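Local coordinates for alcohol dehydrogenase (Thermus sp., PDB 4CPD), which binds zinc and NAD and probably catalyses the NAD-dependent interconversion of alcohols with aldehydes or ketones, as a member of the zinc-containing medium-chain dehydrogenase family, at residues A[56-61]-A[108-112]; A[82-88]-A[293-299]; A[153-157]-A[179-184]. All coordinates share one frame; numbering follows the deposited sequence.

The three contacts lie around the zinc and the nicotinamide end of the bound NAD, interactions 2 and 3 touching the coenzyme. Interaction 1 (56-61 with 108-112) presents His59 to the zinc ion that Cys38 and Asp152 also bind. Interaction 2 (82-88 with 293-299), its centre about 13 Å from that of interaction 1, meets it directly: His59 O lies 3.4 Å from Phe85 CB. Ala293 N in it hydrogen-bonds the carboxamide oxygen of the coenzyme, and Phe85 neighbours both sites, its side chain about 5 Å from the zinc and its CZ 3.7 Å from NAD O7N. Interaction 3 (153-157 with 179-184), centred about 14 Å from interaction 2, packs two helices beside the coenzyme; Thr156 OG1 is 3.4 Å from Ala293 CB.

Interaction 1: residues A[56-61]-A[108-112]; sequences VLGHEF and VYGYG. With ZN (zinc ion), chain E.
His59 lies against the backbone of Tyr109, and its side chain runs from there to the zinc ion. At its root, His59 CB is 3.5 Å from Tyr109 O and 3.9 Å from Tyr109 CB, with Val108 CG1 also close by. CG stands between the backbone N and the carbonyl carbon (chi1 50°), and this torsion places the imidazole so that NE2 meets the zinc. Tyr109 O sits at the ring's edge, near its plane, while His59 ND1 approaches Tyr111 CD1 obliquely at 4.2 Å. At the tip, His59 NE2 binds the zinc at 2.3 Å; Cys38, Asp152 and a water are the other ligands. This site corresponds to the catalytic zinc of the zinc-containing alcohol dehydrogenases, and His59 and Cys38 come from the GroES-like part. Val108 to Tyr111 form a type II turn whose Gly110, with its positive phi, lies against the backbone of 56-61, its CA 3.3 Å from Val56 O. Farther along, the Phe61 ring directs an edge toward the face of Tyr109 in an offset edge-to-face pair, centroids 5.9 Å apart and planes at 87°. Both rings also touch Leu126 of strand 125-128.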
loop_
_atom_site.group_PDB
_atom_site.type_symbol
_atom_site.label_atom_id
_atom_site.label_comp_id
_atom_site.label_asym_id
_atom_site.label_seq_id
_atom_site.Cartn_x
_atom_site.Cartn_y
_atom_site.Cartn_z
ATOM N N VAL A 56 24.003 -2.071 -26.783
ATOM C CA VAL A 56 22.817 -1.593 -27.475
ATOM C C VAL A 56 21.701 -1.142 -26.494
ATOM O O VAL A 56 21.280 -1.902 -25.615
ATOM C CB VAL A 56 22.258 -2.701 -28.389
ATOM C CG1 VAL A 56 20.996 -2.225 -29.119
ATOM C CG2 VAL A 56 23.318 -3.147 -29.391
ATOM N N LEU A 57 21.212 0.085 -26.666
ATOM C CA LEU A 57 20.251 0.676 -25.734
ATOM C C LEU A 57 18.800 0.463 -26.156
ATOM O O LEU A 57 18.532 0.026 -27.277
ATOM C CB LEU A 57 20.517 2.175 -25.601
ATOM C CG LEU A 57 21.910 2.551 -25.076
ATOM C CD1 LEU A 57 22.057 4.066 -24.994
ATOM C CD2 LEU A 57 22.172 1.959 -23.706
ATOM N N GLY A 58 17.877 0.769 -25.240
ATOM C CA GLY A 58 16.439 0.833 -25.538
ATOM C C GLY A 58 15.630 -0.389 -25.122
ATOM O O GLY A 58 16.110 -1.531 -25.212
ATOM N N HIS A 59 14.404 -0.151 -24.642
ATOM C CA HIS A 59 13.511 -1.232 -24.226
ATOM C C HIS A 59 12.058 -1.014 -24.671
ATOM O O HIS A 59 11.155 -1.747 -24.241
ATOM C CB HIS A 59 13.562 -1.349 -22.712
ATOM C CG HIS A 59 13.366 -0.045 -22.031
ATOM N ND1 HIS A 59 14.428 0.729 -21.623
ATOM C CD2 HIS A 59 12.245 0.653 -21.751
ATOM C CE1 HIS A 59 13.963 1.843 -21.091
ATOM N NE2 HIS A 59 12.642 1.823 -21.165
ATOM N N GLU A 60 11.835 -0.000 -25.509
ATOM C CA GLU A 60 10.538 0.232 -26.100
ATOM C C GLU A 60 10.526 -0.159 -27.599
ATOM O O GLU A 60 11.307 0.393 -28.367
ATOM C CB GLU A 60 10.206 1.679 -25.983
ATOM C CG GLU A 60 9.886 2.182 -24.591
ATOM C CD GLU A 60 9.720 3.692 -24.623
ATOM O OE1 GLU A 60 10.715 4.405 -24.832
ATOM O OE2 GLU A 60 8.603 4.198 -24.478
ATOM N N PHE A 61 9.657 -1.105 -27.988
ATOM C CA PHE A 61 9.611 -1.561 -29.363
ATOM C C PHE A 61 8.265 -2.082 -29.831
ATOM O O PHE A 61 7.433 -2.551 -29.047
ATOM C CB PHE A 61 10.614 -2.674 -29.556
ATOM C CG PHE A 61 10.232 -3.955 -28.880
ATOM C CD1 PHE A 61 10.442 -4.126 -27.544
ATOM C CD2 PHE A 61 9.663 -4.973 -29.591
ATOM C CE1 PHE A 61 10.082 -5.299 -26.917
ATOM C CE2 PHE A 61 9.298 -6.159 -28.984
ATOM C CZ PHE A 61 9.498 -6.322 -27.643
ATOM N N VAL A 108 15.763 -6.141 -17.942
ATOM C CA VAL A 108 15.229 -5.075 -18.783
ATOM C C VAL A 108 16.129 -4.936 -19.978
ATOM O O VAL A 108 17.328 -4.785 -19.832
ATOM C CB VAL A 108 15.265 -3.712 -18.070
ATOM C CG1 VAL A 108 14.705 -2.623 -18.959
ATOM C CG2 VAL A 108 14.506 -3.781 -16.761
ATOM N N TYR A 109 15.546 -4.940 -21.167
ATOM C CA TYR A 109 16.327 -4.788 -22.409
ATOM C C TYR A 109 17.178 -3.526 -22.370
ATOM O O TYR A 109 16.727 -2.479 -21.925
ATOM C CB TYR A 109 15.423 -4.698 -23.660
ATOM C CG TYR A 109 14.516 -5.873 -23.901
ATOM C CD1 TYR A 109 15.012 -7.081 -24.371
ATOM C CD2 TYR A 109 13.147 -5.767 -23.683
ATOM C CE1 TYR A 109 14.174 -8.170 -24.580
ATOM C CE2 TYR A 109 12.295 -6.838 -23.918
ATOM C CZ TYR A 109 12.810 -8.025 -24.353
ATOM O OH TYR A 109 11.934 -9.042 -24.555
ATOM N N GLY A 110 18.392 -3.638 -22.881
ATOM C CA GLY A 110 19.258 -2.492 -23.080
ATOM C C GLY A 110 19.444 -1.640 -21.841
ATOM O O GLY A 110 19.552 -0.398 -21.944
ATOM N N TYR A 111 19.488 -2.293 -20.674
ATOM C CA TYR A 111 19.626 -1.565 -19.425
ATOM C C TYR A 111 20.875 -1.998 -18.610
ATOM O O TYR A 111 20.993 -1.733 -17.398
ATOM C CB TYR A 111 18.317 -1.645 -18.618
ATOM C CG TYR A 111 17.961 -0.319 -17.983
ATOM C CD1 TYR A 111 17.560 0.743 -18.756
ATOM C CD2 TYR A 111 18.039 -0.147 -16.617
ATOM C CE1 TYR A 111 17.227 1.960 -18.185
ATOM C CE2 TYR A 111 17.729 1.060 -16.029
ATOM C CZ TYR A 111 17.332 2.116 -16.822
ATOM O OH TYR A 111 17.028 3.336 -16.271
ATOM N N GLY A 112 21.828 -2.612 -19.301
ATOM C CA GLY A 112 23.122 -2.895 -18.712
ATOM C C GLY A 112 23.147 -4.124 -17.824
ATOM O O GLY A 112 22.117 -4.750 -17.597
HETATM ZN ZN ZN E . 10.843 2.797 -20.204
HETATM O O HOH W 1 10.935 1.952 -17.878
#

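Interaction 2: residues A[82-88]-A[293-299]; sequences VGPFHIA and ANVHLYI. With NAD (nicotinamide-adenine-dinucleotide), chain G.
Pro84 meets the first turn of helix 295-307 at Val295, their CA atoms 5.8 Å apart, where the segment 82-88 passes the start of the helix. The contact joins the catalytic side of the molecule to the Rossmann-type coenzyme domain of a medium-chain dehydrogenase, because residues 293-299 follow strand 286-290 of its parallel sheet. The pyrrolidine of Pro84 lies on the imidazole of His296: CG is 3.5 Å from the ring centroid and only 11° off the normal, a CH-pi contact over the face. Pro84 CB also reaches Val295 CG1, and its CD meets Ile299 CD1, so one proline spans three residues of the helix. His296 in turn directs an edge toward the face of His86 in an offset edge-to-face pair, with centroids 4.6 Å apart and planes at 70°. His296 NE2 makes a weak hydrogen bond with Asn134 ND2. His86 CG stands between its backbone N and carbonyl carbon, which carries the imidazole across to the helix start; there Val295 N lies at the ring's edge, in its plane, 3.3 Å from His86 CE1. Val295 CG2 touches the rings of His86 and Phe85, 3.7 Å from Phe85 CE2. The Phe85 ring, with ND1 of His86 over one of its faces, turns an edge to the carboxamide oxygen of the coenzyme, NAD O7N. That oxygen receives a nearly straight hydrogen bond from Ala293 N at 2.7 Å, with an angle of 167° at the hydrogen.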
loop_
_atom_site.group_PDB
_atom_site.type_symbol
_atom_site.label_atom_id
_atom_site.label_comp_id
_atom_site.label_asym_id
_atom_site.label_seq_id
_atom_site.Cartn_x
_atom_site.Cartn_y
_atom_site.Cartn_z
ATOM N N VAL A 82 4.326 -6.720 -29.885
ATOM C CA VAL A 82 4.850 -5.816 -28.925
ATOM C C VAL A 82 5.134 -6.622 -27.622
ATOM O O VAL A 82 4.649 -7.751 -27.429
ATOM C CB VAL A 82 3.870 -4.685 -28.723
ATOM C CG1 VAL A 82 2.722 -5.140 -27.851
ATOM C CG2 VAL A 82 4.558 -3.494 -28.071
ATOM N N GLY A 83 5.962 -6.084 -26.745
ATOM C CA GLY A 83 6.315 -6.823 -25.529
ATOM C C GLY A 83 6.655 -5.878 -24.411
ATOM O O GLY A 83 7.031 -4.739 -24.670
ATOM N N PRO A 84 6.505 -6.334 -23.169
ATOM C CA PRO A 84 6.963 -5.583 -22.003
ATOM C C PRO A 84 8.450 -5.239 -22.059
ATOM O O PRO A 84 9.246 -6.004 -22.571
ATOM C CB PRO A 84 6.736 -6.550 -20.856
ATOM C CG PRO A 84 5.620 -7.402 -21.321
ATOM C CD PRO A 84 5.889 -7.609 -22.776
ATOM N N PHE A 85 8.807 -4.086 -21.520
ATOM C CA PHE A 85 10.182 -3.686 -21.431
ATOM C C PHE A 85 11.017 -4.547 -20.494
ATOM O O PHE A 85 12.225 -4.437 -20.478
ATOM C CB PHE A 85 10.265 -2.225 -21.005
ATOM C CG PHE A 85 9.912 -1.963 -19.567
ATOM C CD1 PHE A 85 10.873 -2.059 -18.562
ATOM C CD2 PHE A 85 8.641 -1.528 -19.227
ATOM C CE1 PHE A 85 10.558 -1.764 -17.243
ATOM C CE2 PHE A 85 8.323 -1.246 -17.905
ATOM C CZ PHE A 85 9.284 -1.359 -16.916
ATOM N N HIS A 86 10.384 -5.380 -19.702
ATOM C CA HIS A 86 11.110 -6.207 -18.802
ATOM C C HIS A 86 10.701 -7.649 -19.052
ATOM O O HIS A 86 9.574 -7.915 -19.377
ATOM C CB HIS A 86 10.837 -5.779 -17.359
ATOM C CG HIS A 86 9.422 -5.998 -16.926
ATOM N ND1 HIS A 86 8.415 -5.106 -17.206
ATOM C CD2 HIS A 86 8.846 -7.005 -16.227
ATOM C CE1 HIS A 86 7.282 -5.547 -16.690
ATOM N NE2 HIS A 86 7.511 -6.703 -16.104
ATOM N N ILE A 87 11.630 -8.580 -18.869
ATOM C CA ILE A 87 11.404 -9.962 -19.236
ATOM C C ILE A 87 11.147 -10.792 -18.017
ATOM O O ILE A 87 11.510 -10.410 -16.918
ATOM C CB ILE A 87 12.593 -10.562 -20.027
ATOM C CG1 ILE A 87 13.860 -10.640 -19.168
ATOM C CG2 ILE A 87 12.910 -9.706 -21.236
ATOM C CD1 ILE A 87 14.842 -11.704 -19.643
ATOM N N ALA A 88 10.540 -11.947 -18.248
ATOM C CA ALA A 88 10.048 -12.800 -17.204
ATOM C C ALA A 88 10.030 -14.216 -17.713
ATOM O O ALA A 88 9.856 -14.436 -18.897
ATOM C CB ALA A 88 8.659 -12.383 -16.770
ATOM N N ALA A 293 6.976 -1.357 -12.831
ATOM C CA ALA A 293 5.747 -1.837 -13.453
ATOM C C ALA A 293 5.727 -3.298 -13.598
ATOM O O ALA A 293 6.764 -3.913 -13.759
ATOM C CB ALA A 293 5.607 -1.229 -14.814
ATOM N N ASN A 294 4.536 -3.861 -13.568
ATOM C CA ASN A 294 4.334 -5.299 -13.784
ATOM C C ASN A 294 3.496 -5.415 -15.048
ATOM O O ASN A 294 2.343 -5.871 -15.069
ATOM C CB ASN A 294 3.646 -5.923 -12.580
ATOM C CG ASN A 294 3.392 -7.398 -12.750
ATOM O OD1 ASN A 294 4.044 -8.069 -13.539
ATOM N ND2 ASN A 294 2.441 -7.917 -12.010
ATOM N N VAL A 295 4.116 -4.971 -16.124
ATOM C CA VAL A 295 3.451 -4.797 -17.404
ATOM C C VAL A 295 2.650 -5.997 -17.868
ATOM O O VAL A 295 1.543 -5.836 -18.382
ATOM C CB VAL A 295 4.464 -4.430 -18.490
ATOM C CG1 VAL A 295 3.775 -4.330 -19.840
ATOM C CG2 VAL A 295 5.159 -3.108 -18.151
ATOM N N HIS A 296 3.197 -7.183 -17.685
ATOM C CA HIS A 296 2.542 -8.405 -18.166
ATOM C C HIS A 296 1.138 -8.563 -17.610
ATOM O O HIS A 296 0.276 -9.109 -18.268
ATOM C CB HIS A 296 3.331 -9.642 -17.775
ATOM C CG HIS A 296 4.751 -9.626 -18.240
ATOM N ND1 HIS A 296 5.683 -8.744 -17.739
ATOM C CD2 HIS A 296 5.401 -10.386 -19.156
ATOM C CE1 HIS A 296 6.846 -8.963 -18.315
ATOM N NE2 HIS A 296 6.700 -9.945 -19.186
ATOM N N LEU A 297 0.929 -8.104 -16.374
ATOM C CA LEU A 297 -0.342 -8.265 -15.733
ATOM C C LEU A 297 -1.427 -7.467 -16.473
ATOM O O LEU A 297 -2.553 -7.895 -16.497
ATOM C CB LEU A 297 -0.252 -7.825 -14.263
ATOM C CG LEU A 297 -1.452 -8.264 -13.387
ATOM C CD1 LEU A 297 -1.532 -9.764 -13.311
ATOM C CD2 LEU A 297 -1.358 -7.677 -11.982
ATOM N N TYR A 298 -1.058 -6.329 -17.070
ATOM C CA TYR A 298 -1.993 -5.373 -17.633
ATOM C C TYR A 298 -2.013 -5.311 -19.148
ATOM O O TYR A 298 -2.944 -4.796 -19.729
ATOM C CB TYR A 298 -1.639 -3.988 -17.101
ATOM C CG TYR A 298 -1.610 -3.959 -15.589
ATOM C CD1 TYR A 298 -2.774 -4.177 -14.860
ATOM C CD2 TYR A 298 -0.428 -3.728 -14.891
ATOM C CE1 TYR A 298 -2.761 -4.164 -13.484
ATOM C CE2 TYR A 298 -0.405 -3.723 -13.514
ATOM C CZ TYR A 298 -1.572 -3.944 -12.827
ATOM O OH TYR A 298 -1.581 -3.933 -11.472
ATOM N N ILE A 299 -0.988 -5.819 -19.798
ATOM C CA ILE A 299 -0.803 -5.564 -21.224
ATOM C C ILE A 299 -1.982 -6.007 -22.091
ATOM O O ILE A 299 -2.296 -5.346 -23.044
ATOM C CB ILE A 299 0.502 -6.203 -21.735
ATOM C CG1 ILE A 299 0.864 -5.650 -23.101
ATOM C CG2 ILE A 299 0.375 -7.722 -21.806
ATOM C CD1 ILE A 299 2.274 -5.992 -23.505
HETATM P PA NAD G . 10.488 12.552 -18.026
HETATM O O1A NAD G . 10.442 12.754 -19.542
HETATM O O2A NAD G . 11.760 12.910 -17.263
HETATM O O5B NAD G . 9.249 13.255 -17.258
HETATM C C5B NAD G . 9.414 13.813 -15.955
HETATM C C4B NAD G . 8.468 14.997 -15.772
HETATM O O4B NAD G . 8.399 15.357 -14.387
HETATM C C3B NAD G . 8.957 16.224 -16.550
HETATM O O3B NAD G . 7.901 16.905 -17.247
HETATM C C2B NAD G . 9.501 17.129 -15.483
HETATM O O2B NAD G . 9.396 18.509 -15.847
HETATM C C1B NAD G . 8.613 16.764 -14.309
HETATM N N9A NAD G . 9.269 17.129 -13.053
HETATM C C8A NAD G . 10.569 16.919 -12.765
HETATM N N7A NAD G . 10.828 17.394 -11.523
HETATM C C5A NAD G . 9.683 17.905 -11.014
HETATM C C6A NAD G . 9.262 18.544 -9.752
HETATM N N6A NAD G . 10.175 18.719 -8.783
HETATM N N1A NAD G . 7.972 18.944 -9.600
HETATM C C2A NAD G . 7.063 18.763 -10.578
HETATM N N3A NAD G . 7.382 18.183 -11.759
HETATM C C4A NAD G . 8.647 17.738 -12.031
HETATM O O3 NAD G . 10.207 10.993 -17.680
HETATM P PN NAD G . 8.979 10.045 -18.154
HETATM O O1N NAD G . 9.433 9.461 -19.478
HETATM O O2N NAD G . 7.623 10.728 -17.946
HETATM O O5D NAD G . 9.035 8.911 -17.003
HETATM C C5D NAD G . 8.421 9.230 -15.738
HETATM C C4D NAD G . 9.100 8.631 -14.510
HETATM O O4D NAD G . 8.606 7.296 -14.332
HETATM C C3D NAD G . 10.623 8.528 -14.612
HETATM O O3D NAD G . 11.179 8.698 -13.297
HETATM C C2D NAD G . 10.847 7.122 -15.175
HETATM O O2D NAD G . 12.158 6.548 -14.942
HETATM C C1D NAD G . 9.713 6.378 -14.466
HETATM N N1N NAD G . 9.307 5.124 -15.122
HETATM C C2N NAD G . 9.059 4.118 -14.278
HETATM C C3N NAD G . 8.665 2.865 -14.723
HETATM C C7N NAD G . 8.404 1.836 -13.661
HETATM O O7N NAD G . 8.533 0.643 -13.885
HETATM N N7N NAD G . 7.998 2.284 -12.457
HETATM C C4N NAD G . 8.514 2.649 -16.104
HETATM C C5N NAD G . 8.776 3.708 -16.981
HETATM C C6N NAD G . 9.177 4.951 -16.464
#

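Interaction 3: residues A[153-157]-A[179-184]; sequences ILSTA and PVGLMA. With NAD (nicotinamide-adenine-dinucleotide), chain G.
Ile153 and Ala157 on one helix face Val180, Met183 and Ala184 on the other, and apolar contacts make up the interface. The short helical segments cross at -59°, with their axes 8.2 Å apart at closest approach. Ile153 divides its branches: CG2 meets Val180 CG2 at 3.8 Å, while CD1 touches Pro179 CB and Met183 CG. CG1 takes the position between the backbone N and the carbonyl carbon (chi1 60°), which leaves the two branches to serve different neighbours. Met183 is bent at both chi2 and chi3. Its CG rests near Ile153 O and Leu154 CA, and its SD folds against Leu154 CB at 3.9 Å, while Leu154 CD1 approaches Met183 CB from across at about a right angle.

The shortest CA-to-CA approach lies at the small residues. Ala157 CB is 3.5 Å from Ala184 N and also touches Met183 CB at 3.7 Å; with alanine on both sides, the CA atoms of Ala157 and Ala184 come within 4.9 Å of each other.

Two polar bonds flank this packing. Val180 N donates to NAD O2N over 3.2 Å in an almost linear bond, 173° at the hydrogen, at the N-terminal end of helix 179-190, where this amide meets the phosphate oxygen. On the facing helix Thr156 OG1 is hydrogen-bonded to Asp152 O.

Van der Waals packing on the coenzyme completes the contact: Val180 CG2 lies alongside the ribose-side oxygen O5D, and Thr156 touches the nicotinamide through CG2 and OG1.

A glycine-rich turn after strand 171-175, followed by a helix whose amide meets a phosphate oxygen, is the dinucleotide-binding beta-alpha unit of the Rossmann fold.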
loop_
_atom_site.group_PDB
_atom_site.type_symbol
_atom_site.label_atom_id
_atom_site.label_comp_id
_atom_site.label_asym_id
_atom_site.label_seq_id
_atom_site.Cartn_x
_atom_site.Cartn_y
_atom_site.Cartn_z
ATOM N N ILE A 153 5.358 2.655 -21.162
ATOM C CA ILE A 153 4.841 3.788 -20.377
ATOM C C ILE A 153 3.303 3.834 -20.128
ATOM O O ILE A 153 2.858 4.339 -19.101
ATOM C CB ILE A 153 5.312 5.128 -20.927
ATOM C CG1 ILE A 153 4.853 5.315 -22.365
ATOM C CG2 ILE A 153 6.829 5.242 -20.860
ATOM C CD1 ILE A 153 4.903 6.778 -22.757
ATOM N N LEU A 154 2.505 3.290 -21.047
ATOM C CA LEU A 154 1.064 3.237 -20.849
ATOM C C LEU A 154 0.698 2.183 -19.805
ATOM O O LEU A 154 -0.091 2.424 -18.906
ATOM C CB LEU A 154 0.328 2.970 -22.169
ATOM C CG LEU A 154 -1.193 2.880 -22.078
ATOM C CD1 LEU A 154 -1.771 4.092 -21.351
ATOM C CD2 LEU A 154 -1.801 2.762 -23.448
ATOM N N SER A 155 1.272 1.000 -19.922
ATOM C CA SER A 155 0.982 -0.061 -18.954
ATOM C C SER A 155 1.521 0.289 -17.559
ATOM O O SER A 155 0.993 -0.163 -16.562
ATOM C CB SER A 155 1.566 -1.380 -19.449
ATOM O OG SER A 155 0.911 -1.801 -20.628
ATOM N N THR A 156 2.564 1.105 -17.515
ATOM C CA THR A 156 3.110 1.587 -16.267
ATOM C C THR A 156 2.095 2.478 -15.553
ATOM O O THR A 156 1.788 2.281 -14.377
ATOM C CB THR A 156 4.449 2.337 -16.511
ATOM O OG1 THR A 156 5.433 1.395 -16.932
ATOM C CG2 THR A 156 4.957 2.977 -15.285
ATOM N N ALA A 157 1.606 3.478 -16.264
ATOM C CA ALA A 157 0.610 4.398 -15.715
ATOM C C ALA A 157 -0.719 3.663 -15.389
ATOM O O ALA A 157 -1.307 3.835 -14.342
ATOM C CB ALA A 157 0.362 5.503 -16.709
ATOM N N PRO A 179 5.728 12.010 -20.248
ATOM C CA PRO A 179 5.017 10.935 -20.966
ATOM C C PRO A 179 4.191 10.001 -20.065
ATOM O O PRO A 179 3.050 9.685 -20.389
ATOM C CB PRO A 179 6.151 10.163 -21.655
ATOM C CG PRO A 179 7.212 11.190 -21.873
ATOM C CD PRO A 179 7.094 12.202 -20.764
ATOM N N VAL A 180 4.765 9.572 -18.947
ATOM C CA VAL A 180 4.073 8.631 -18.055
ATOM C C VAL A 180 2.884 9.305 -17.422
ATOM O O VAL A 180 1.800 8.754 -17.446
ATOM C CB VAL A 180 5.016 8.066 -16.983
ATOM C CG1 VAL A 180 4.248 7.287 -15.924
ATOM C CG2 VAL A 180 6.074 7.168 -17.644
ATOM N N GLY A 181 3.100 10.509 -16.899
ATOM C CA GLY A 181 2.017 11.302 -16.339
ATOM C C GLY A 181 0.871 11.544 -17.306
ATOM O O GLY A 181 -0.312 11.521 -16.927
ATOM N N LEU A 182 1.231 11.775 -18.562
ATOM C CA LEU A 182 0.239 12.041 -19.596
ATOM C C LEU A 182 -0.550 10.791 -19.907
ATOM O O LEU A 182 -1.746 10.884 -20.143
ATOM C CB LEU A 182 0.891 12.609 -20.851
ATOM C CG LEU A 182 1.526 13.993 -20.605
ATOM C CD1 LEU A 182 2.450 14.373 -21.763
ATOM C CD2 LEU A 182 0.475 15.071 -20.397
ATOM N N MET A 183 0.092 9.623 -19.886
ATOM C CA MET A 183 -0.656 8.364 -20.023
ATOM C C MET A 183 -1.657 8.235 -18.853
ATOM O O MET A 183 -2.839 7.868 -19.033
ATOM C CB MET A 183 0.259 7.152 -20.015
ATOM C CG MET A 183 1.321 7.111 -21.097
ATOM S SD MET A 183 0.722 6.841 -22.777
ATOM C CE MET A 183 0.809 8.529 -23.372
ATOM N N ALA A 184 -1.181 8.545 -17.656
ATOM C CA ALA A 184 -2.002 8.415 -16.475
ATOM C C ALA A 184 -3.227 9.293 -16.581
ATOM O O ALA A 184 -4.349 8.851 -16.296
ATOM C CB ALA A 184 -1.206 8.785 -15.228
HETATM P PA NAD G . 10.488 12.552 -18.026
HETATM O O1A NAD G . 10.442 12.754 -19.542
HETATM O O2A NAD G . 11.760 12.910 -17.263
HETATM O O5B NAD G . 9.249 13.255 -17.258
HETATM C C5B NAD G . 9.414 13.813 -15.955
HETATM C C4B NAD G . 8.468 14.997 -15.772
HETATM O O4B NAD G . 8.399 15.357 -14.387
HETATM C C3B NAD G . 8.957 16.224 -16.550
HETATM O O3B NAD G . 7.901 16.905 -17.247
HETATM C C2B NAD G . 9.501 17.129 -15.483
HETATM O O2B NAD G . 9.396 18.509 -15.847
HETATM C C1B NAD G . 8.613 16.764 -14.309
HETATM N N9A NAD G . 9.269 17.129 -13.053
HETATM C C8A NAD G . 10.569 16.919 -12.765
HETATM N N7A NAD G . 10.828 17.394 -11.523
HETATM C C5A NAD G . 9.683 17.905 -11.014
HETATM C C6A NAD G . 9.262 18.544 -9.752
HETATM N N6A NAD G . 10.175 18.719 -8.783
HETATM N N1A NAD G . 7.972 18.944 -9.600
HETATM C C2A NAD G . 7.063 18.763 -10.578
HETATM N N3A NAD G . 7.382 18.183 -11.759
HETATM C C4A NAD G . 8.647 17.738 -12.031
HETATM O O3 NAD G . 10.207 10.993 -17.680
HETATM P PN NAD G . 8.979 10.045 -18.154
HETATM O O1N NAD G . 9.433 9.461 -19.478
HETATM O O2N NAD G . 7.623 10.728 -17.946
HETATM O O5D NAD G . 9.035 8.911 -17.003
HETATM C C5D NAD G . 8.421 9.230 -15.738
HETATM C C4D NAD G . 9.100 8.631 -14.510
HETATM O O4D NAD G . 8.606 7.296 -14.332
HETATM C C3D NAD G . 10.623 8.528 -14.612
HETATM O O3D NAD G . 11.179 8.698 -13.297
HETATM C C2D NAD G . 10.847 7.122 -15.175
HETATM O O2D NAD G . 12.158 6.548 -14.942
HETATM C C1D NAD G . 9.713 6.378 -14.466
HETATM N N1N NAD G . 9.307 5.124 -15.122
HETATM C C2N NAD G . 9.059 4.118 -14.278
HETATM C C3N NAD G . 8.665 2.865 -14.723
HETATM C C7N NAD G . 8.404 1.836 -13.661
HETATM O O7N NAD G . 8.533 0.643 -13.885
HETATM N N7N NAD G . 7.998 2.284 -12.457
HETATM C C4N NAD G . 8.514 2.649 -16.104
HETATM C C5N NAD G . 8.776 3.708 -16.981
HETATM C C6N NAD G . 9.177 4.951 -16.464
#